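Local coordinates for putative uncharacterized protein (Streptococcus suis, PDB 4XZ7) that is a transglutaminase of a pathogenic streptococcus with antiphagocytic properties, and probably modifies glutamine side chains of target proteins through a papain-like catalytic domain, at residues Y230-A235 and T312-G317. Residues are numbered along the deposited sequence; the frame is centred on the assembly and turned at random.
Sequences YDWEAA and TGFITG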
loop_
_atom_site.group_PDB
_atom_site.type_symbol
_atom_site.label_atom_id
_atom_site.label_comp_id
_atom_site.label_asym_id
_atom_site.label_seq_id
_atom_site.Cartn_x
_atom_site.Cartn_y
_atom_site.Cartn_z
ATOM N N TYR B 230 5.859 -18.705 -14.349
ATOM C CA TYR B 230 4.455 -18.619 -13.952
ATOM C C TYR B 230 4.338 -18.545 -12.417
ATOM O O TYR B 230 4.904 -19.370 -11.695
ATOM C CB TYR B 230 3.632 -19.810 -14.477
ATOM C CG TYR B 230 2.150 -19.472 -14.473
ATOM C CD1 TYR B 230 1.618 -18.656 -15.461
ATOM C CD2 TYR B 230 1.306 -19.907 -13.452
ATOM C CE1 TYR B 230 0.290 -18.294 -15.463
ATOM C CE2 TYR B 230 -0.049 -19.544 -13.439
ATOM C CZ TYR B 230 -0.543 -18.735 -14.459
ATOM O OH TYR B 230 -1.865 -18.350 -14.503
ATOM N N ASP B 231 3.590 -17.578 -11.917
ATOM C CA ASP B 231 3.545 -17.366 -10.476
ATOM C C ASP B 231 2.539 -18.301 -9.833
ATOM O O ASP B 231 1.409 -17.901 -9.549
ATOM C CB ASP B 231 3.205 -15.912 -10.141
ATOM C CG ASP B 231 3.448 -15.584 -8.668
ATOM O OD1 ASP B 231 3.583 -16.521 -7.863
ATOM O OD2 ASP B 231 3.504 -14.391 -8.311
ATOM N N TRP B 232 2.958 -19.545 -9.597
ATOM C CA TRP B 232 2.089 -20.552 -9.012
ATOM C C TRP B 232 1.411 -20.105 -7.690
ATOM O O TRP B 232 0.206 -20.314 -7.505
ATOM C CB TRP B 232 2.888 -21.859 -8.812
ATOM C CG TRP B 232 3.431 -22.346 -10.117
ATOM C CD1 TRP B 232 4.743 -22.368 -10.514
ATOM C CD2 TRP B 232 2.671 -22.820 -11.227
ATOM N NE1 TRP B 232 4.848 -22.863 -11.795
ATOM C CE2 TRP B 232 3.586 -23.147 -12.255
ATOM C CE3 TRP B 232 1.302 -23.030 -11.448
ATOM C CZ2 TRP B 232 3.175 -23.647 -13.481
ATOM C CZ3 TRP B 232 0.894 -23.539 -12.670
ATOM C CH2 TRP B 232 1.823 -23.839 -13.669
ATOM N N GLU B 233 2.170 -19.480 -6.792
ATOM C CA GLU B 233 1.640 -19.023 -5.496
ATOM C C GLU B 233 0.512 -18.003 -5.634
ATOM O O GLU B 233 -0.554 -18.124 -5.015
ATOM C CB GLU B 233 2.759 -18.403 -4.667
ATOM C CG GLU B 233 3.817 -19.372 -4.226
ATOM C CD GLU B 233 3.628 -19.779 -2.786
ATOM O OE1 GLU B 233 3.275 -20.956 -2.544
ATOM O OE2 GLU B 233 3.823 -18.916 -1.901
ATOM N N ALA B 234 0.750 -16.985 -6.445
ATOM C CA ALA B 234 -0.257 -15.953 -6.643
ATOM C C ALA B 234 -1.494 -16.521 -7.335
ATOM O O ALA B 234 -2.607 -16.125 -7.012
ATOM C CB ALA B 234 0.317 -14.800 -7.433
ATOM N N ALA B 235 -1.310 -17.444 -8.282
ATOM C CA ALA B 235 -2.461 -18.020 -8.983
ATOM C C ALA B 235 -3.299 -18.837 -7.991
ATOM O O ALA B 235 -4.537 -18.803 -8.001
ATOM C CB ALA B 235 -2.013 -18.892 -10.151
ATOM N N THR B 312 -0.360 -19.602 -21.731
ATOM C CA THR B 312 -0.042 -20.331 -20.514
ATOM C C THR B 312 -0.744 -21.697 -20.516
ATOM O O THR B 312 -1.489 -22.036 -19.592
ATOM C CB THR B 312 -0.434 -19.511 -19.260
ATOM O OG1 THR B 312 -1.808 -19.125 -19.351
ATOM C CG2 THR B 312 0.404 -18.233 -19.168
ATOM N N GLY B 313 -0.477 -22.487 -21.550
ATOM C CA GLY B 313 -1.164 -23.745 -21.749
ATOM C C GLY B 313 -0.620 -24.925 -20.958
ATOM O O GLY B 313 -0.922 -26.068 -21.290
ATOM N N PHE B 314 0.136 -24.642 -19.900
ATOM C CA PHE B 314 0.829 -25.659 -19.096
ATOM C C PHE B 314 0.280 -25.786 -17.676
ATOM O O PHE B 314 0.784 -26.570 -16.871
ATOM C CB PHE B 314 2.322 -25.320 -19.019
ATOM C CG PHE B 314 2.583 -23.874 -18.715
ATOM C CD1 PHE B 314 2.311 -23.355 -17.464
ATOM C CD2 PHE B 314 3.070 -23.027 -19.693
ATOM C CE1 PHE B 314 2.516 -22.028 -17.197
ATOM C CE2 PHE B 314 3.298 -21.689 -19.424
ATOM C CZ PHE B 314 3.016 -21.189 -18.188
ATOM N N ILE B 315 -0.734 -24.998 -17.357
ATOM C CA ILE B 315 -1.268 -24.953 -15.997
ATOM C C ILE B 315 -2.023 -26.214 -15.576
ATOM O O ILE B 315 -1.837 -26.725 -14.475
ATOM C CB ILE B 315 -2.211 -23.763 -15.839
ATOM C CG1 ILE B 315 -1.434 -22.475 -16.066
ATOM C CG2 ILE B 315 -2.884 -23.782 -14.465
ATOM C CD1 ILE B 315 -2.300 -21.279 -16.292
ATOM N N THR B 316 -2.866 -26.718 -16.464
ATOM C CA THR B 316 -3.818 -27.749 -16.081
ATOM C C THR B 316 -3.309 -29.171 -16.315
ATOM O O THR B 316 -3.089 -29.571 -17.447
ATOM C CB THR B 316 -5.141 -27.571 -16.842
ATOM O OG1 THR B 316 -5.674 -26.261 -16.583
ATOM C CG2 THR B 316 -6.128 -28.617 -16.392
ATOM N N GLY B 317 -3.134 -29.926 -15.235
ATOM C CA GLY B 317 -2.738 -31.324 -15.329
ATOM C C GLY B 317 -3.768 -32.236 -15.990
ATOM O O GLY B 317 -3.427 -33.299 -16.511
#
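An aromatic cluster beside the presumed Cys-His-Asp active site of this transglutaminase-like domain, formed by Tyr230, Trp232 and Phe314, joins strand 229-230 and the first turn of helix 232-239 to the loop after strand 305-309. Phe314 turns its edge toward the face of Tyr230 in an offset edge-to-face pair, ring planes at 79° and centroids 5.6 Å apart. Ile315 suits the next place because its branched chain serves two rings: CG1 lies over one Tyr230 face, Ile315 CD1 comes within 3.6 Å of Tyr230 CZ, and Ile315 CG2 lies 4.2 Å from Trp232 CZ3. Thr312 adds its methyl, CG2 being 3.7 Å from Tyr230 CE1. With CG anti to the carbonyl carbon (chi1 -59°), the long indole spans to the loop, Trp232 CH2 reaching Phe314 CD1 at 3.9 Å; Tyr230 CD2 lies over one indole face. Between Tyr230 and Trp232 in sequence, Asp231 is the N-cap: its short carboxylate suits first-turn N-H groups that lack a helical carbonyl, OD1 accepting from Ala234 N (3.2 Å). Thr312 N bonds Asp310 OD2, Tyr230 and Thr312 pack on Cys264 of helix 264-277, Thr312 and Ile315 touch His295 on strand 294-302, and Tyr242 of the second subunit packs against Glu233 and Ala234 of helix 232-239.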